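Local coordinates for SPCC18.06c protein (Schizosaccharomyces pombe, PDB 2P51) that removes poly(A) tails from mRNA as a metal-dependent 3'-exoribonuclease, the catalytic deadenylase subunit of the CCR4-NOT complex, at residues A[241-244]-A[245-249]. Numbering follows the deposited sequence.
With MG (magnesium ion), chain C.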
loop_
_atom_site.group_PDB
_atom_site.type_symbol
_atom_site.label_atom_id
_atom_site.label_comp_id
_atom_site.label_asym_id
_atom_site.label_seq_id
_atom_site.Cartn_x
_atom_site.Cartn_y
_atom_site.Cartn_z
ATOM N N ASP A 241 -2.393 8.842 1.286
ATOM C CA ASP A 241 -1.901 8.406 -0.035
ATOM C C ASP A 241 -2.767 7.274 -0.608
ATOM O O ASP A 241 -3.026 7.258 -1.836
ATOM C CB ASP A 241 -0.455 7.941 0.047
ATOM C CG ASP A 241 0.555 9.013 0.400
ATOM O OD1 ASP A 241 0.267 10.232 0.247
ATOM O OD2 ASP A 241 1.691 8.677 0.850
ATOM N N ALA A 242 -3.218 6.354 0.219
ATOM C CA ALA A 242 -4.072 5.252 -0.261
ATOM C C ALA A 242 -5.395 5.791 -0.748
ATOM O O ALA A 242 -6.006 5.355 -1.742
ATOM C CB ALA A 242 -4.303 4.238 0.870
ATOM N N LEU A 243 -5.940 6.787 -0.049
ATOM C CA LEU A 243 -7.229 7.347 -0.483
ATOM C C LEU A 243 -7.070 8.063 -1.807
ATOM O O LEU A 243 -7.919 8.021 -2.705
ATOM C CB LEU A 243 -7.701 8.329 0.600
ATOM C CG LEU A 243 -8.928 9.195 0.265
ATOM C CD1 LEU A 243 -10.128 8.334 -0.041
ATOM C CD2 LEU A 243 -9.251 10.137 1.419
ATOM N N LEU A 244 -5.968 8.825 -1.997
ATOM C CA LEU A 244 -5.769 9.483 -3.288
ATOM C C LEU A 244 -5.629 8.473 -4.423
ATOM O O LEU A 244 -6.109 8.736 -5.540
ATOM C CB LEU A 244 -4.486 10.347 -3.231
ATOM C CG LEU A 244 -4.344 11.399 -4.322
ATOM C CD1 LEU A 244 -5.534 12.351 -4.329
ATOM C CD2 LEU A 244 -3.044 12.184 -4.117
ATOM N N THR A 245 -4.941 7.361 -4.088
ATOM C CA THR A 245 -4.789 6.265 -5.026
ATOM C C THR A 245 -6.168 5.785 -5.473
ATOM O O THR A 245 -6.416 5.612 -6.691
ATOM C CB THR A 245 -4.011 5.109 -4.378
ATOM O OG1 THR A 245 -2.669 5.609 -4.088
ATOM C CG2 THR A 245 -3.818 3.925 -5.317
ATOM N N ALA A 246 -7.066 5.569 -4.529
ATOM C CA ALA A 246 -8.431 5.123 -4.919
ATOM C C ALA A 246 -9.084 6.126 -5.853
ATOM O O ALA A 246 -9.682 5.799 -6.903
ATOM C CB ALA A 246 -9.292 4.962 -3.681
ATOM N N ARG A 247 -9.010 7.408 -5.464
ATOM C CA ARG A 247 -9.722 8.407 -6.272
ATOM C C ARG A 247 -9.113 8.517 -7.662
ATOM O O ARG A 247 -9.873 8.645 -8.650
ATOM C CB ARG A 247 -9.721 9.777 -5.554
ATOM C CG ARG A 247 -10.404 9.630 -4.204
ATOM C CD ARG A 247 -10.451 10.926 -3.448
ATOM N NE ARG A 247 -11.614 10.797 -2.546
ATOM C CZ ARG A 247 -11.947 11.801 -1.736
ATOM N NH1 ARG A 247 -11.182 12.895 -1.784
ATOM N NH2 ARG A 247 -13.005 11.593 -0.968
ATOM N N ILE A 248 -7.797 8.474 -7.806
ATOM C CA ILE A 248 -7.192 8.492 -9.149
ATOM C C ILE A 248 -7.617 7.262 -9.967
ATOM O O ILE A 248 -7.880 7.364 -11.186
ATOM C CB ILE A 248 -5.670 8.633 -9.032
ATOM C CG1 ILE A 248 -5.214 10.029 -8.552
ATOM C CG2 ILE A 248 -4.991 8.299 -10.358
ATOM C CD1 ILE A 248 -3.780 9.884 -8.016
ATOM N N PHE A 249 -7.674 6.107 -9.290
ATOM C CA PHE A 249 -8.048 4.899 -10.039
ATOM C C PHE A 249 -9.409 5.072 -10.697
ATOM O O PHE A 249 -9.565 4.796 -11.888
ATOM C CB PHE A 249 -8.064 3.644 -9.130
ATOM C CG PHE A 249 -8.619 2.417 -9.863
ATOM C CD1 PHE A 249 -7.841 1.752 -10.797
ATOM C CD2 PHE A 249 -9.917 1.973 -9.595
ATOM C CE1 PHE A 249 -8.347 0.636 -11.457
ATOM C CE2 PHE A 249 -10.416 0.857 -10.262
ATOM C CZ PHE A 249 -9.647 0.198 -11.194
HETATM MG MG MG C . 2.997 7.113 0.706
HETATM O O HOH W 1 4.535 5.666 0.444
HETATM O O HOH W 2 2.907 7.566 -1.342
HETATM O O HOH W 3 4.615 8.407 0.928
#
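Asp241 and Thr245 meet one helical turn apart, and the carbonyl oxygen of Asp241 is gripped twice. Thr245 N donates to Asp241 O at 3.0 Å, the usual helical bond. Thr245 OG1 donates to the same Asp241 O at 2.8 Å, from the opposite face of the carbonyl plane and tilted 34° from it. The hydroxyl reaches back because OG1 lies beside its own backbone N (chi1 -64°). With an alanine in place of Thr245 the hydroxyl is gone, and Asp241 O would probably lose one of its two grips, keeping the bond from the backbone N.

The side chain of Asp241 leads away from this turn to the metal. Its OD2 binds magnesium at 2.0 Å, and three waters, Asp51 and Glu53 complete the site. The other oxygen, OD1, takes a salt bridge from Arg231 and a hydrogen bond from His236 N, which together would hold the carboxylate in its rotation. Asp241 is one of the acidic metal ligands of the DEDD nuclease fold.

Further along, Leu243 CD1 lies over one face of the Arg247 guanidinium, toward its rim, 3.8 Å from NE. Leu244 CG meets Ile248 CD1 at 4.0 Å. Backbone bonds from Arg247 N to Leu243 O and from Ile248 N to Leu244 O continue the helix.

Within helix 238-257, Leu244 and Ile248 pack on helix 220-226. Thr245 and Phe249 touch helix 206-213 and Ile165 of strand 163-166, next to the outermost strand 203-205.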